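Local coordinates for protein transcriptional regulator, LysR family (Vibrio cholerae, PDB 3SZP) that probably binds DNA through a winged helix-turn-helix domain and activates virulence genes as a LysR-type transcriptional regulator, at residues Leu164-Pro168 and Gln169-Ser173; His273-Glu276 and Lys277-Leu280. All coordinates share one frame; numbering follows the deposited sequence.

The LysR substrate-binding domain of this regulator holds two helix starts that are built differently. Coming from the N terminus, interaction 1 is met first: strand 153-166 runs out and, after the single residue S167, becomes the short helix 168-173. Interaction 2 follows much later, where the loop after strand 262-268 enters helix 276-287 near the end of the chain. Each closes only a local turn, and they stand in series, neither nesting nor crossing. Their centres lie about 48 Å apart on opposite sides of the chain's centre, although strands 153-166 and 262-268 pair antiparallel in the same sheet.

Interaction 1 of 2, residues Leu164-Pro168 and Gln169-Ser173; sequences LVASP and QYLSS
The hydroxyl of S167 is gripped from two directions: OG accepts the backbone N-H of Y170 at 3.0 Å and lies 2.9 Å from water 1 O. The first bond makes S167 a classical N-cap, its side chain standing in for the missing previous turn at the start of helix 168-173. A chi1 of 91° swings OG back over the helix end, and the water also lies 3.0 Å from Q169 OE1, to which it may donate. P168 follows the cap as the first helical residue, where its lack of an N-H costs no helical bond. Backbone pairing then takes over, with L171 N bound to S167 O at 3.0 Å and S172 N to P168 O at 2.8 Å.

On the side turned to strand 233-237, A166, the last strand residue, sets its methyl between two helix side chains. Y170 carries CG anti to its backbone N (chi1 174°), which sets CD2 of its ring beside the A166 methyl, while its OH is hydrogen-bonded to H186 ND1 and Q187 N. I233 of strand 233-237 touches both A166 and Y170. The A166 methyl closes the hydrophobic side of the turn, with CB 3.9 Å from both Y170 CD2 and L171 CG.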
loop_
_atom_site.group_PDB
_atom_site.type_symbol
_atom_site.label_atom_id
_atom_site.label_comp_id
_atom_site.label_asym_id
_atom_site.label_seq_id
_atom_site.Cartn_x
_atom_site.Cartn_y
_atom_site.Cartn_z
ATOM N N LEU A 164 -24.719 28.042 22.299
ATOM C CA LEU A 164 -24.693 28.381 20.882
ATOM C C LEU A 164 -24.300 29.839 20.684
ATOM O O LEU A 164 -24.806 30.727 21.381
ATOM C CB LEU A 164 -26.050 28.103 20.244
ATOM C CG LEU A 164 -26.493 26.644 20.359
ATOM C CD1 LEU A 164 -28.017 26.526 20.536
ATOM C CD2 LEU A 164 -26.009 25.832 19.163
ATOM N N VAL A 165 -23.397 30.080 19.734
ATOM C CA VAL A 165 -22.922 31.428 19.464
ATOM C C VAL A 165 -22.681 31.678 17.990
ATOM O O VAL A 165 -22.377 30.743 17.227
ATOM C CB VAL A 165 -21.615 31.749 20.239
ATOM C CG1 VAL A 165 -21.893 31.863 21.744
ATOM C CG2 VAL A 165 -20.520 30.719 19.932
ATOM N N ALA A 166 -22.801 32.939 17.602
ATOM C CA ALA A 166 -22.452 33.395 16.259
ATOM C C ALA A 166 -21.834 34.788 16.349
ATOM O O ALA A 166 -21.963 35.475 17.379
ATOM C CB ALA A 166 -23.678 33.428 15.376
ATOM N N SER A 167 -21.179 35.223 15.276
ATOM C CA SER A 167 -20.632 36.578 15.259
ATOM C C SER A 167 -21.745 37.559 14.877
ATOM O O SER A 167 -22.677 37.201 14.149
ATOM C CB SER A 167 -19.439 36.694 14.300
ATOM O OG SER A 167 -19.848 37.083 13.000
ATOM N N PRO A 168 -21.665 38.795 15.380
ATOM C CA PRO A 168 -22.638 39.808 14.939
ATOM C C PRO A 168 -22.648 39.930 13.404
ATOM O O PRO A 168 -23.716 40.078 12.803
ATOM C CB PRO A 168 -22.112 41.104 15.558
ATOM C CG PRO A 168 -21.290 40.668 16.740
ATOM C CD PRO A 168 -20.713 39.306 16.377
ATOM N N GLN A 169 -21.471 39.859 12.785
ATOM C CA GLN A 169 -21.391 39.897 11.334
ATOM C C GLN A 169 -22.291 38.823 10.723
ATOM O O GLN A 169 -23.002 39.092 9.762
ATOM C CB GLN A 169 -19.940 39.744 10.845
ATOM C CG GLN A 169 -19.703 40.161 9.386
ATOM C CD GLN A 169 -18.482 39.475 8.719
ATOM O OE1 GLN A 169 -17.594 38.916 9.386
ATOM N NE2 GLN A 169 -18.448 39.518 7.391
ATOM N N TYR A 170 -22.268 37.606 11.276
ATOM C CA TYR A 170 -23.083 36.520 10.719
ATOM C C TYR A 170 -24.578 36.809 10.917
ATOM O O TYR A 170 -25.391 36.638 10.001
ATOM C CB TYR A 170 -22.726 35.163 11.333
ATOM C CG TYR A 170 -23.645 34.049 10.872
ATOM C CD1 TYR A 170 -23.430 33.395 9.657
ATOM C CD2 TYR A 170 -24.738 33.666 11.634
ATOM C CE1 TYR A 170 -24.276 32.389 9.220
ATOM C CE2 TYR A 170 -25.592 32.665 11.207
ATOM C CZ TYR A 170 -25.350 32.029 10.003
ATOM O OH TYR A 170 -26.191 31.038 9.577
ATOM N N LEU A 171 -24.931 37.236 12.116
ATOM C CA LEU A 171 -26.325 37.461 12.440
ATOM C C LEU A 171 -26.904 38.636 11.653
ATOM O O LEU A 171 -28.085 38.633 11.318
ATOM C CB LEU A 171 -26.486 37.664 13.939
ATOM C CG LEU A 171 -26.142 36.366 14.659
ATOM C CD1 LEU A 171 -26.195 36.544 16.164
ATOM C CD2 LEU A 171 -27.093 35.274 14.192
ATOM N N SER A 172 -26.059 39.620 11.354
ATOM C CA SER A 172 -26.440 40.742 10.509
ATOM C C SER A 172 -27.052 40.277 9.200
ATOM O O SER A 172 -27.955 40.918 8.667
ATOM C CB SER A 172 -25.221 41.610 10.195
ATOM O OG SER A 172 -24.906 42.464 11.278
ATOM N N SER A 173 -26.552 39.162 8.685
ATOM C CA SER A 173 -26.912 38.714 7.354
ATOM C C SER A 173 -27.801 37.470 7.361
ATOM O O SER A 173 -28.358 37.087 6.331
ATOM C CB SER A 173 -25.642 38.436 6.558
ATOM O OG SER A 173 -25.935 38.348 5.177
HETATM O O HOH W 1 -17.258 38.185 12.263
#

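Interaction 2 of 2, residues His273-Glu276 and Lys277-Leu280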
loop_
_atom_site.group_PDB
_atom_site.type_symbol
_atom_site.label_atom_id
_atom_site.label_comp_id
_atom_site.label_asym_id
_atom_site.label_seq_id
_atom_site.Cartn_x
_atom_site.Cartn_y
_atom_site.Cartn_z
ATOM N N HIS A 273 -1.352 3.545 47.198
ATOM C CA HIS A 273 -0.399 2.897 46.305
ATOM C C HIS A 273 0.310 3.954 45.486
ATOM O O HIS A 273 0.839 3.681 44.410
ATOM C CB HIS A 273 -1.136 1.937 45.379
ATOM C CG HIS A 273 -2.303 1.266 46.031
ATOM N ND1 HIS A 273 -3.586 1.764 45.952
ATOM C CD2 HIS A 273 -2.375 0.153 46.800
ATOM C CE1 HIS A 273 -4.402 0.976 46.631
ATOM N NE2 HIS A 273 -3.693 -0.008 47.155
ATOM N N GLN A 274 0.327 5.166 46.019
ATOM C CA GLN A 274 0.716 6.329 45.244
ATOM C C GLN A 274 1.954 6.971 45.862
ATOM O O GLN A 274 2.002 7.210 47.075
ATOM C CB GLN A 274 -0.456 7.310 45.205
ATOM C CG GLN A 274 -0.570 8.137 43.945
ATOM C CD GLN A 274 -0.824 7.309 42.696
ATOM O OE1 GLN A 274 0.111 6.824 42.062
ATOM N NE2 GLN A 274 -2.091 7.173 42.320
ATOM N N PRO A 275 2.979 7.229 45.034
ATOM C CA PRO A 275 4.166 7.910 45.559
ATOM C C PRO A 275 3.816 9.330 45.990
ATOM O O PRO A 275 2.727 9.807 45.662
ATOM C CB PRO A 275 5.115 7.932 44.354
ATOM C CG PRO A 275 4.234 7.818 43.166
ATOM C CD PRO A 275 3.097 6.937 43.594
ATOM N N GLU A 276 4.727 9.992 46.694
ATOM C CA GLU A 276 4.471 11.335 47.203
ATOM C C GLU A 276 4.222 12.345 46.081
ATOM O O GLU A 276 3.339 13.195 46.186
ATOM C CB GLU A 276 5.626 11.798 48.104
ATOM C CG GLU A 276 5.343 13.083 48.869
ATOM C CD GLU A 276 6.463 13.468 49.838
ATOM O OE1 GLU A 276 7.039 12.568 50.504
ATOM O OE2 GLU A 276 6.768 14.681 49.936
ATOM N N LYS A 277 5.005 12.243 45.012
ATOM C CA LYS A 277 4.920 13.184 43.899
ATOM C C LYS A 277 3.513 13.212 43.312
ATOM O O LYS A 277 3.000 14.276 42.969
ATOM C CB LYS A 277 5.949 12.850 42.811
ATOM C CG LYS A 277 5.700 11.530 42.100
ATOM C CD LYS A 277 6.828 11.165 41.136
ATOM C CE LYS A 277 6.532 9.841 40.446
ATOM N NZ LYS A 277 7.722 9.242 39.778
ATOM N N VAL A 278 2.882 12.043 43.218
ATOM C CA VAL A 278 1.523 11.965 42.686
ATOM C C VAL A 278 0.492 12.414 43.731
ATOM O O VAL A 278 -0.469 13.111 43.400
ATOM C CB VAL A 278 1.205 10.550 42.164
ATOM C CG1 VAL A 278 -0.158 10.516 41.510
ATOM C CG2 VAL A 278 2.290 10.088 41.172
ATOM N N ARG A 279 0.702 12.029 44.988
ATOM C CA ARG A 279 -0.172 12.468 46.078
ATOM C C ARG A 279 -0.242 13.991 46.176
ATOM O O ARG A 279 -1.317 14.554 46.298
ATOM C CB ARG A 279 0.275 11.887 47.428
ATOM C CG ARG A 279 -0.014 10.403 47.607
ATOM C CD ARG A 279 0.095 9.977 49.082
ATOM N NE ARG A 279 1.341 10.431 49.700
ATOM C CZ ARG A 279 2.402 9.657 49.907
ATOM N NH1 ARG A 279 2.368 8.375 49.562
ATOM N NH2 ARG A 279 3.493 10.158 50.476
ATOM N N LEU A 280 0.911 14.647 46.142
ATOM C CA LEU A 280 0.970 16.103 46.139
ATOM C C LEU A 280 0.162 16.692 44.974
ATOM O O LEU A 280 -0.604 17.649 45.135
ATOM C CB LEU A 280 2.426 16.563 46.050
ATOM C CG LEU A 280 3.295 16.322 47.286
ATOM C CD1 LEU A 280 4.766 16.652 47.023
ATOM C CD2 LEU A 280 2.770 17.109 48.471
HETATM O O HOH W 2 6.264 9.844 51.393
#
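P275 and R279 are joined in a local helix-start contact, at the point where the loop after strand 262-268 turns into helix 276-287. P275 occupies the N-cap position, and its carbonyl O accepts R279 N at 3.1 Å; V278 N adds a weak bond to the same oxygen. One residue on, E276 O accepts L280 N at 2.8 Å.

The side chain of R279 folds back over this first turn. It leaves the helix with CG beside its backbone N and bends at chi3 (-50°), which lays one face of its guanidinium over E276 CA and the carbonyl carbon of P275. NH1 comes 2.8 Å from Q274 O. On the other arm, NH2 stays 4.3 Å from E276 OE1, beyond a salt bridge, and water 2 spans the gap at the guanidinium edge, donating to OE1 and accepting from NH2. The two charged planes are 29° apart.

Toward the protein interior, V278 spreads its methyls: CG1 packs on Q274 CG at 3.4 Å and CG2 on P275 CG at 3.6 Å. V278 also meets I93 of strand 91-98, as does K277. The whole is a helix N-terminus of the substrate-binding domain, in which a proline occupies the N-cap position, its carbonyl accepting the backbone bond, and an arginine one turn on folds back across the entering loop.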